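Local coordinates for prenyltransference for protein (Lavandula lanata, PDB 5HC8) that probably catalyses the head-to-middle joining of two dimethylallyl diphosphate molecules into lavandulyl diphosphate, as a prenyltransferase of the undecaprenyl diphosphate synthase family, at residues N14-I19 and K58-W63; I137-Y142 and S201-W206; L190-A195 and E212-P217. All coordinates share one frame; numbering follows the deposited sequence.

Contact 1. Residues N14-I19 and K58-W63; sequences NHVAII and KLLTIW. With ISY (3-methylbut-3-enylsulfanyl(phosphonooxy)phosphinic acid), chain F.
H15–I19 and L59–W63 pair as neighbouring parallel strands in the middle of the six-stranded sheet, their axes 13° apart. N14 O starts the ladder, taking L59 N at 2.8 Å and, weakly, K58 N. Strand 15-19 then bonds through every second residue: V16 and I18 give their N-H groups to L59 O and T61 O, while V16 O and I18 O receive T61 N and W63 N. The last of these, W63 N to I18 O, is almost straight, at 173°.

H15 is fixed from two directions. L59 CD2 sits squarely over the middle of the imidazole face, 3.4 Å from its centroid, in a CH-pi contact. With CG anti to the backbone N (chi1 179°), the ring leans over the face of A17 and T61 toward the C-terminal end of the strands, which puts NE2 3.0 Å from T61 OG1, a hydrogen bond in which either atom could be the donor. ND1 bonds weakly to F185 O.

The two strands belong to a beta-alpha-beta unit whose connection includes helix 34-54, and the sheet face carrying V16, I18, L60 and I62 packs on that helix. Here L60 CD1 reaches V16 CB at 4.0 Å and also meets I18 CD1, while I48 touches both I18 and L60.

At the C-terminal ends the strands open into the substrate pocket. I19 CG1 lies 3.8 Å from W63 CE3, with I19 CG2 in the plane of the indole at its edge. The ISY hydrocarbon tail lies over one indole face, C12 being 3.4 Å from W63 CE3, and F203 stacks on the other. I19 CG2 touches ISY C11 at 3.6 Å, and W63 NE1 is held by Y142 O.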
loop_
_atom_site.group_PDB
_atom_site.type_symbol
_atom_site.label_atom_id
_atom_site.label_comp_id
_atom_site.label_asym_id
_atom_site.label_seq_id
_atom_site.Cartn_x
_atom_site.Cartn_y
_atom_site.Cartn_z
ATOM N N ASN A 14 9.540 -2.517 15.405
ATOM C CA ASN A 14 10.887 -2.617 14.927
ATOM C C ASN A 14 11.195 -1.496 13.906
ATOM O O ASN A 14 12.265 -0.859 13.965
ATOM C CB ASN A 14 11.153 -3.966 14.259
ATOM C CG ASN A 14 11.154 -5.103 15.249
ATOM O OD1 ASN A 14 11.575 -4.938 16.378
ATOM N ND2 ASN A 14 10.614 -6.216 14.858
ATOM N N HIS A 15 10.302 -1.335 12.941
ATOM C CA HIS A 15 10.540 -0.374 11.832
ATOM C C HIS A 15 9.419 0.631 11.831
ATOM O O HIS A 15 8.227 0.246 11.730
ATOM C CB HIS A 15 10.596 -1.155 10.509
ATOM C CG HIS A 15 10.806 -0.345 9.278
ATOM N ND1 HIS A 15 10.830 -0.932 8.012
ATOM C CD2 HIS A 15 10.968 0.982 9.081
ATOM C CE1 HIS A 15 11.011 0.014 7.099
ATOM N NE2 HIS A 15 11.133 1.172 7.727
ATOM N N VAL A 16 9.794 1.917 11.950
ATOM C CA VAL A 16 8.827 3.034 11.789
ATOM C C VAL A 16 9.211 3.837 10.554
ATOM O O VAL A 16 10.419 4.177 10.412
ATOM C CB VAL A 16 8.777 3.962 13.061
ATOM C CG1 VAL A 16 7.818 5.167 12.851
ATOM C CG2 VAL A 16 8.327 3.140 14.263
ATOM N N ALA A 17 8.226 4.157 9.687
ATOM C CA ALA A 17 8.482 4.967 8.525
ATOM C C ALA A 17 7.629 6.171 8.533
ATOM O O ALA A 17 6.467 6.106 8.883
ATOM C CB ALA A 17 8.252 4.187 7.203
ATOM N N ILE A 18 8.189 7.267 8.041
ATOM C CA ILE A 18 7.512 8.533 8.013
ATOM C C ILE A 18 7.439 9.196 6.649
ATOM O O ILE A 18 8.446 9.357 5.977
ATOM C CB ILE A 18 8.216 9.554 8.954
ATOM C CG1 ILE A 18 8.264 8.991 10.389
ATOM C CG2 ILE A 18 7.471 10.866 8.946
ATOM C CD1 ILE A 18 8.943 9.899 11.411
ATOM N N ILE A 19 6.231 9.530 6.234
ATOM C CA ILE A 19 5.996 10.368 5.047
ATOM C C ILE A 19 5.823 11.819 5.444
ATOM O O ILE A 19 4.838 12.193 6.063
ATOM C CB ILE A 19 4.743 9.872 4.273
ATOM C CG1 ILE A 19 4.935 8.437 3.796
ATOM C CG2 ILE A 19 4.380 10.753 3.099
ATOM C CD1 ILE A 19 3.728 7.862 3.089
ATOM N N LYS A 58 14.237 -0.005 16.072
ATOM C CA LYS A 58 15.390 -0.596 15.440
ATOM C C LYS A 58 15.682 0.008 14.076
ATOM O O LYS A 58 16.811 0.125 13.703
ATOM C CB LYS A 58 15.232 -2.080 15.336
ATOM C CG LYS A 58 15.231 -2.752 16.714
ATOM C CD LYS A 58 14.953 -4.215 16.573
ATOM C CE LYS A 58 14.951 -4.920 17.940
ATOM N NZ LYS A 58 14.260 -6.242 17.804
ATOM N N LEU A 59 14.649 0.425 13.374
ATOM C CA LEU A 59 14.838 1.145 12.133
ATOM C C LEU A 59 13.836 2.277 11.977
ATOM O O LEU A 59 12.646 2.071 12.136
ATOM C CB LEU A 59 14.777 0.095 10.978
ATOM C CG LEU A 59 14.522 0.765 9.614
ATOM C CD1 LEU A 59 15.679 1.638 9.242
ATOM C CD2 LEU A 59 14.268 -0.336 8.601
ATOM N N LEU A 60 14.329 3.476 11.710
ATOM C CA LEU A 60 13.487 4.630 11.372
ATOM C C LEU A 60 13.789 5.017 9.922
ATOM O O LEU A 60 14.958 5.288 9.582
ATOM C CB LEU A 60 13.849 5.828 12.163
ATOM C CG LEU A 60 12.927 7.034 11.911
ATOM C CD1 LEU A 60 11.528 6.774 12.494
ATOM C CD2 LEU A 60 13.507 8.306 12.460
ATOM N N THR A 61 12.774 4.987 9.088
ATOM C CA THR A 61 12.899 5.474 7.690
ATOM C C THR A 61 12.182 6.793 7.511
ATOM O O THR A 61 11.012 6.912 7.898
ATOM C CB THR A 61 12.315 4.441 6.734
ATOM O OG1 THR A 61 13.082 3.238 6.779
ATOM C CG2 THR A 61 12.367 4.982 5.304
ATOM N N ILE A 62 12.874 7.802 6.974
ATOM C CA ILE A 62 12.238 9.065 6.620
ATOM C C ILE A 62 12.261 9.197 5.106
ATOM O O ILE A 62 13.305 9.093 4.439
ATOM C CB ILE A 62 12.918 10.290 7.249
ATOM C CG1 ILE A 62 12.835 10.217 8.770
ATOM C CG2 ILE A 62 12.348 11.578 6.682
ATOM C CD1 ILE A 62 13.648 11.309 9.499
ATOM N N TRP A 63 11.086 9.329 4.519
ATOM C CA TRP A 63 10.992 9.510 3.047
ATOM C C TRP A 63 11.069 10.960 2.704
ATOM O O TRP A 63 10.238 11.748 3.175
ATOM C CB TRP A 63 9.665 9.027 2.519
ATOM C CG TRP A 63 9.554 8.880 1.025
ATOM C CD1 TRP A 63 10.538 8.554 0.099
ATOM C CD2 TRP A 63 8.343 8.947 0.286
ATOM N NE1 TRP A 63 9.970 8.424 -1.146
ATOM C CE2 TRP A 63 8.626 8.593 -1.042
ATOM C CE3 TRP A 63 7.017 9.163 0.644
ATOM C CZ2 TRP A 63 7.626 8.583 -2.030
ATOM C CZ3 TRP A 63 6.083 9.169 -0.330
ATOM C CH2 TRP A 63 6.380 8.832 -1.624
HETATM P P1 ISY F . 1.172 13.925 -3.105
HETATM O O2 ISY F . 2.825 13.822 -3.047
HETATM P P3 ISY F . 3.831 14.596 -2.111
HETATM O O4 ISY F . 0.578 14.395 -1.719
HETATM O O5 ISY F . 0.489 12.617 -3.598
HETATM O O6 ISY F . 0.904 15.001 -4.149
HETATM O O7 ISY F . 3.348 15.973 -1.834
HETATM O O8 ISY F . 5.301 14.433 -2.719
HETATM S S9 ISY F . 3.691 13.575 -0.240
HETATM C C10 ISY F . 4.792 12.211 -0.532
HETATM C C11 ISY F . 5.945 12.562 0.374
HETATM C C12 ISY F . 7.369 12.505 -0.101
HETATM C C13 ISY F . 8.432 12.842 0.839
HETATM C C14 ISY F . 7.705 12.314 -1.533
#

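Contact 2. Residues I137-Y142 and S201-W206; sequences ILAVAY and SNFFLW. With ISY (3-methylbut-3-enylsulfanyl(phosphonooxy)phosphinic acid), chain F.
A139 on strand 135-140 and Y142 just beyond it receive the loop S201–W206 mainly through F203 and F204. The loop begins at the ligand, where S201 OG donates a hydrogen bond to ISY O5 at 2.7 Å and also bonds R193 NH1. N202 follows, turned to R145, E146 and Q68 by its amide. F203 then meets A139 of the strand, A139 CB lying at its ring edge 4.4 Å from CE1, and also the Y142 ring in the turn that follows, F203 CD1 to Y142 CD2 at 4.1 Å. The carbonyl carbon (C) of F203 lies at the edge of the Y142 ring.

F204 makes the closer aromatic contact. Its edge is directed at the face of Y142 in an offset edge-to-face pair, with centroids 5.4 Å apart and planes at 72°. F204 CD1 comes within 3.3 Å of Y142 OH, which lies in the plane of the phenylalanine ring. CG of Y142 is anti to its N (chi1 176°), which carries the phenol across to the loop, where OH bonds D147. Replacing Y142 by alanine would probably leave the F204 edge without its aromatic face and D147 without this hydroxyl. W206 stacks on F174 and makes a cation-pi contact with R145 of the second subunit. This loop of the undecaprenyl diphosphate synthase-type fold thus lies along the dimer interface and supplies S201 to the ISY pocket, while its phenylalanines pack against the parallel sheet.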
loop_
_atom_site.group_PDB
_atom_site.type_symbol
_atom_site.label_atom_id
_atom_site.label_comp_id
_atom_site.label_asym_id
_atom_site.label_seq_id
_atom_site.Cartn_x
_atom_site.Cartn_y
_atom_site.Cartn_z
ATOM N N ILE A 137 17.251 5.104 7.827
ATOM C CA ILE A 137 17.257 5.135 6.353
ATOM C C ILE A 137 16.631 6.450 5.875
ATOM O O ILE A 137 15.515 6.831 6.301
ATOM C CB ILE A 137 16.500 3.965 5.753
ATOM C CG1 ILE A 137 17.284 2.687 6.014
ATOM C CG2 ILE A 137 16.305 4.113 4.217
ATOM C CD1 ILE A 137 16.527 1.398 5.726
ATOM N N LEU A 138 17.368 7.158 5.027
ATOM C CA LEU A 138 16.842 8.295 4.299
ATOM C C LEU A 138 16.507 7.750 2.904
ATOM O O LEU A 138 17.373 7.326 2.187
ATOM C CB LEU A 138 17.828 9.448 4.246
ATOM C CG LEU A 138 17.318 10.672 3.492
ATOM C CD1 LEU A 138 16.145 11.395 4.138
ATOM C CD2 LEU A 138 18.469 11.619 3.282
ATOM N N ALA A 139 15.231 7.744 2.570
ATOM C CA ALA A 139 14.725 7.333 1.258
ATOM C C ALA A 139 14.574 8.558 0.364
ATOM O O ALA A 139 13.741 9.423 0.587
ATOM C CB ALA A 139 13.391 6.576 1.418
ATOM N N VAL A 140 15.399 8.600 -0.672
ATOM C CA VAL A 140 15.552 9.738 -1.528
ATOM C C VAL A 140 15.666 9.283 -3.001
ATOM O O VAL A 140 16.395 8.329 -3.339
ATOM C CB VAL A 140 16.715 10.598 -0.966
ATOM C CG1 VAL A 140 18.022 9.842 -1.055
ATOM C CG2 VAL A 140 16.727 11.948 -1.567
ATOM N N ALA A 141 14.831 9.899 -3.857
ATOM C CA ALA A 141 14.579 9.409 -5.183
ATOM C C ALA A 141 14.133 7.970 -5.114
ATOM O O ALA A 141 14.564 7.159 -5.888
ATOM C CB ALA A 141 15.832 9.546 -6.096
ATOM N N TYR A 142 13.283 7.664 -4.136
ATOM C CA TYR A 142 12.745 6.309 -3.838
ATOM C C TYR A 142 11.269 6.325 -4.177
ATOM O O TYR A 142 10.512 7.239 -3.698
ATOM C CB TYR A 142 12.867 5.952 -2.323
ATOM C CG TYR A 142 12.213 4.620 -2.117
ATOM C CD1 TYR A 142 12.902 3.436 -2.428
ATOM C CD2 TYR A 142 10.875 4.556 -1.848
ATOM C CE1 TYR A 142 12.278 2.221 -2.379
ATOM C CE2 TYR A 142 10.199 3.356 -1.826
ATOM C CZ TYR A 142 10.938 2.178 -2.023
ATOM O OH TYR A 142 10.242 1.018 -2.080
ATOM N N SER A 201 1.183 7.882 -2.045
ATOM C CA SER A 201 1.985 8.702 -2.967
ATOM C C SER A 201 3.242 8.049 -3.545
ATOM O O SER A 201 4.248 8.707 -3.809
ATOM C CB SER A 201 2.350 10.062 -2.353
ATOM O OG SER A 201 1.188 10.676 -1.834
ATOM N N ASN A 202 3.165 6.745 -3.750
ATOM C CA ASN A 202 4.193 5.931 -4.370
ATOM C C ASN A 202 5.412 5.781 -3.459
ATOM O O ASN A 202 6.582 5.670 -3.896
ATOM C CB ASN A 202 4.494 6.350 -5.832
ATOM C CG ASN A 202 5.417 5.388 -6.515
ATOM O OD1 ASN A 202 5.278 4.179 -6.387
ATOM N ND2 ASN A 202 6.415 5.917 -7.193
ATOM N N PHE A 203 5.136 5.764 -2.142
ATOM C CA PHE A 203 6.125 5.227 -1.202
ATOM C C PHE A 203 6.192 3.698 -1.315
ATOM O O PHE A 203 5.794 3.082 -2.337
ATOM C CB PHE A 203 5.806 5.747 0.223
ATOM C CG PHE A 203 6.880 5.543 1.280
ATOM C CD1 PHE A 203 8.258 5.684 1.037
ATOM C CD2 PHE A 203 6.472 5.316 2.595
ATOM C CE1 PHE A 203 9.197 5.487 2.008
ATOM C CE2 PHE A 203 7.425 5.132 3.616
ATOM C CZ PHE A 203 8.796 5.254 3.334
ATOM N N PHE A 204 6.729 3.041 -0.274
ATOM C CA PHE A 204 6.649 1.601 -0.221
ATOM C C PHE A 204 5.303 1.055 -0.625
ATOM O O PHE A 204 4.221 1.542 -0.213
ATOM C CB PHE A 204 6.888 1.072 1.249
ATOM C CG PHE A 204 8.239 1.326 1.854
ATOM C CD1 PHE A 204 9.412 1.223 1.144
ATOM C CD2 PHE A 204 8.340 1.625 3.218
ATOM C CE1 PHE A 204 10.621 1.479 1.734
ATOM C CE2 PHE A 204 9.585 1.851 3.845
ATOM C CZ PHE A 204 10.752 1.756 3.103
ATOM N N LEU A 205 5.328 -0.058 -1.346
ATOM C CA LEU A 205 4.130 -0.767 -1.706
ATOM C C LEU A 205 4.322 -2.213 -1.260
ATOM O O LEU A 205 3.577 -2.672 -0.425
ATOM C CB LEU A 205 3.861 -0.690 -3.241
ATOM C CG LEU A 205 3.626 0.764 -3.734
ATOM C CD1 LEU A 205 3.497 0.732 -5.272
ATOM C CD2 LEU A 205 2.423 1.392 -3.139
ATOM N N TRP A 206 5.307 -2.953 -1.829
ATOM C CA TRP A 206 5.588 -4.310 -1.405
ATOM C C TRP A 206 5.706 -4.408 0.139
ATOM O O TRP A 206 5.252 -5.405 0.743
ATOM C CB TRP A 206 6.882 -4.806 -2.023
ATOM C CG TRP A 206 7.363 -6.098 -1.453
ATOM C CD1 TRP A 206 8.053 -6.285 -0.293
ATOM C CD2 TRP A 206 7.106 -7.409 -2.000
ATOM N NE1 TRP A 206 8.275 -7.633 -0.102
ATOM C CE2 TRP A 206 7.694 -8.345 -1.131
ATOM C CE3 TRP A 206 6.496 -7.868 -3.160
ATOM C CZ2 TRP A 206 7.667 -9.716 -1.404
ATOM C CZ3 TRP A 206 6.377 -9.201 -3.370
ATOM C CH2 TRP A 206 7.026 -10.123 -2.532
HETATM P P1 ISY F . 1.172 13.925 -3.105
HETATM O O2 ISY F . 2.825 13.822 -3.047
HETATM P P3 ISY F . 3.831 14.596 -2.111
HETATM O O4 ISY F . 0.578 14.395 -1.719
HETATM O O5 ISY F . 0.489 12.617 -3.598
HETATM O O6 ISY F . 0.904 15.001 -4.149
HETATM O O7 ISY F . 3.348 15.973 -1.834
HETATM O O8 ISY F . 5.301 14.433 -2.719
HETATM S S9 ISY F . 3.691 13.575 -0.240
HETATM C C10 ISY F . 4.792 12.211 -0.532
HETATM C C11 ISY F . 5.945 12.562 0.374
HETATM C C12 ISY F . 7.369 12.505 -0.101
HETATM C C13 ISY F . 8.432 12.842 0.839
HETATM C C14 ISY F . 7.705 12.314 -1.533
#

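Contact 3. Residues L190-A195 and E212-P217; sequences LLIRAA and EFYFTP. With ISY (3-methylbut-3-enylsulfanyl(phosphonooxy)phosphinic acid), chain F.
Y214 presents the edge of its ring to I192, whose CG2 lies near the ring plane, 4.1 Å from CD2. The F213 ring is approached obliquely by L191 CD2, 3.8 Å from CE1, and the F215 ring likewise by R193 CB. The R193 guanidinium takes ISY O4 at its edge, in plane, through a bent hydrogen bond from NH2 (3.0 Å, 135°).

Strands 190-193 and 212-215 are parallel neighbours, the latter outermost in this chain's sheet. L191 N binds E212 O at 2.9 Å, L191 O takes Y214 N, and R193 N reaches Y214 O. T216 N to R193 O is longer, at 3.2 Å, and tilted from the carbonyl plane. T216 OG1 is buried without a polar partner in the model. On the face of I192 and Y214 lies helix 225-237.

E212 forms salt bridges to R238 and to R199 of the second subunit. An extended chain from CG to NE brings the R193 guanidinium to the ligand, where D21, S201 and the R199 carbonyl also bind it. These partners hold the guanidinium in orientation, and its positive charge probably offsets part of the negative charge of the thiodiphosphate group and of D21.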
loop_
_atom_site.group_PDB
_atom_site.type_symbol
_atom_site.label_atom_id
_atom_site.label_comp_id
_atom_site.label_asym_id
_atom_site.label_seq_id
_atom_site.Cartn_x
_atom_site.Cartn_y
_atom_site.Cartn_z
ATOM N N LEU A 190 4.812 0.409 11.451
ATOM C CA LEU A 190 4.010 1.621 11.618
ATOM C C LEU A 190 4.443 2.636 10.540
ATOM O O LEU A 190 5.627 2.857 10.385
ATOM C CB LEU A 190 4.243 2.244 12.995
ATOM C CG LEU A 190 3.633 3.594 13.292
ATOM C CD1 LEU A 190 2.141 3.522 13.236
ATOM C CD2 LEU A 190 4.107 4.231 14.653
ATOM N N LEU A 191 3.485 3.220 9.836
ATOM C CA LEU A 191 3.754 4.192 8.790
ATOM C C LEU A 191 3.008 5.418 9.253
ATOM O O LEU A 191 1.802 5.370 9.464
ATOM C CB LEU A 191 3.205 3.747 7.447
ATOM C CG LEU A 191 3.277 4.816 6.337
ATOM C CD1 LEU A 191 4.705 5.046 5.962
ATOM C CD2 LEU A 191 2.560 4.238 5.112
ATOM N N ILE A 192 3.750 6.500 9.370
ATOM C CA ILE A 192 3.213 7.771 9.742
ATOM C C ILE A 192 3.168 8.716 8.532
ATOM O O ILE A 192 4.160 8.934 7.896
ATOM C CB ILE A 192 4.091 8.406 10.820
ATOM C CG1 ILE A 192 4.095 7.548 12.094
ATOM C CG2 ILE A 192 3.588 9.781 11.174
ATOM C CD1 ILE A 192 5.163 7.998 13.130
ATOM N N ARG A 193 2.039 9.373 8.330
ATOM C CA ARG A 193 1.986 10.425 7.337
ATOM C C ARG A 193 1.400 11.688 7.891
ATOM O O ARG A 193 0.296 11.698 8.371
ATOM C CB ARG A 193 1.224 10.002 6.075
ATOM C CG ARG A 193 1.135 11.113 5.022
ATOM C CD ARG A 193 0.598 10.637 3.677
ATOM N NE ARG A 193 0.547 11.802 2.820
ATOM C CZ ARG A 193 0.770 11.800 1.510
ATOM N NH1 ARG A 193 0.964 10.683 0.820
ATOM N NH2 ARG A 193 0.758 12.941 0.864
ATOM N N ALA A 194 2.208 12.745 7.795
ATOM C CA ALA A 194 1.874 14.060 8.246
ATOM C C ALA A 194 1.055 14.774 7.199
ATOM O O ALA A 194 1.060 14.402 6.026
ATOM C CB ALA A 194 3.128 14.844 8.492
ATOM N N ALA A 195 0.304 15.776 7.666
ATOM C CA ALA A 195 -0.393 16.756 6.817
ATOM C C ALA A 195 -1.803 16.336 6.292
ATOM O O ALA A 195 -2.369 16.999 5.440
ATOM C CB ALA A 195 0.520 17.247 5.655
ATOM N N GLU A 212 0.624 -0.884 10.091
ATOM C CA GLU A 212 -0.388 0.013 10.677
ATOM C C GLU A 212 -0.154 1.391 10.140
ATOM O O GLU A 212 0.982 1.897 10.180
ATOM C CB GLU A 212 -0.249 -0.029 12.212
ATOM C CG GLU A 212 -0.645 -1.376 12.786
ATOM C CD GLU A 212 -2.124 -1.696 12.606
ATOM O OE1 GLU A 212 -2.922 -0.772 12.528
ATOM O OE2 GLU A 212 -2.476 -2.866 12.502
ATOM N N PHE A 213 -1.208 2.025 9.640
ATOM C CA PHE A 213 -1.138 3.397 9.174
ATOM C C PHE A 213 -1.650 4.377 10.243
ATOM O O PHE A 213 -2.668 4.130 10.908
ATOM C CB PHE A 213 -2.007 3.574 7.938
ATOM C CG PHE A 213 -1.632 2.709 6.758
ATOM C CD1 PHE A 213 -0.372 2.201 6.591
ATOM C CD2 PHE A 213 -2.556 2.414 5.834
ATOM C CE1 PHE A 213 -0.046 1.461 5.452
ATOM C CE2 PHE A 213 -2.260 1.669 4.703
ATOM C CZ PHE A 213 -0.995 1.216 4.485
ATOM N N TYR A 214 -0.917 5.462 10.412
ATOM C CA TYR A 214 -1.284 6.551 11.244
ATOM C C TYR A 214 -1.197 7.866 10.492
ATOM O O TYR A 214 -0.153 8.245 9.984
ATOM C CB TYR A 214 -0.351 6.562 12.422
ATOM C CG TYR A 214 -0.568 7.707 13.418
ATOM C CD1 TYR A 214 -1.516 7.625 14.414
ATOM C CD2 TYR A 214 0.178 8.892 13.322
ATOM C CE1 TYR A 214 -1.705 8.660 15.315
ATOM C CE2 TYR A 214 -0.009 9.933 14.186
ATOM C CZ TYR A 214 -0.907 9.814 15.195
ATOM O OH TYR A 214 -1.008 10.847 16.076
ATOM N N PHE A 215 -2.324 8.552 10.394
ATOM C CA PHE A 215 -2.418 9.796 9.657
ATOM C C PHE A 215 -2.703 10.925 10.639
ATOM O O PHE A 215 -3.615 10.793 11.434
ATOM C CB PHE A 215 -3.552 9.690 8.666
ATOM C CG PHE A 215 -3.400 8.575 7.680
ATOM C CD1 PHE A 215 -2.583 8.693 6.602
ATOM C CD2 PHE A 215 -4.134 7.368 7.836
ATOM C CE1 PHE A 215 -2.429 7.647 5.700
ATOM C CE2 PHE A 215 -3.974 6.350 6.903
ATOM C CZ PHE A 215 -3.114 6.480 5.861
ATOM N N THR A 216 -1.894 11.983 10.628
ATOM C CA THR A 216 -2.092 13.117 11.492
ATOM C C THR A 216 -2.309 14.318 10.601
ATOM O O THR A 216 -1.543 14.464 9.658
ATOM C CB THR A 216 -0.842 13.759 12.067
ATOM O OG1 THR A 216 0.308 12.928 12.065
ATOM C CG2 THR A 216 -1.146 14.408 13.220
ATOM N N PRO A 217 -3.270 15.197 10.933
ATOM C CA PRO A 217 -3.379 16.503 10.216
ATOM C C PRO A 217 -2.218 17.470 10.420
ATOM O O PRO A 217 -2.066 18.381 9.625
ATOM C CB PRO A 217 -4.699 17.074 10.711
ATOM C CG PRO A 217 -4.775 16.542 12.092
ATOM C CD PRO A 217 -4.330 15.076 11.945
HETATM P P1 ISY F . 1.172 13.925 -3.105
HETATM O O2 ISY F . 2.825 13.822 -3.047
HETATM P P3 ISY F . 3.831 14.596 -2.111
HETATM O O4 ISY F . 0.578 14.395 -1.719
HETATM O O5 ISY F . 0.489 12.617 -3.598
HETATM O O6 ISY F . 0.904 15.001 -4.149
HETATM O O7 ISY F . 3.348 15.973 -1.834
HETATM O O8 ISY F . 5.301 14.433 -2.719
HETATM S S9 ISY F . 3.691 13.575 -0.240
HETATM C C10 ISY F . 4.792 12.211 -0.532
HETATM C C11 ISY F . 5.945 12.562 0.374
HETATM C C12 ISY F . 7.369 12.505 -0.101
HETATM C C13 ISY F . 8.432 12.842 0.839
HETATM C C14 ISY F . 7.705 12.314 -1.533
#

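From the N terminus, contact 1 comes first: it closes a largely helical loop of 38 residues between segments 14-19 and 58-63, and is complete before the others open. Contact 2 closes 58 residues, and contact 3 a connection of 16 without helix or strand. These two cross, since 190-195 lies between the segments of contact 2, and 201-206 between those of contact 3. Strand 135-140 borders 59-65, while 190-193 borders 15-19, where I192 O takes I19 N at 2.7 Å; contact 1 therefore sits between the other two in the sheet. Loop 201-206 passes over this sheet, with F203 meeting L191. All three contacts reach ISY, and contacts 2 and 3 also reach the second subunit.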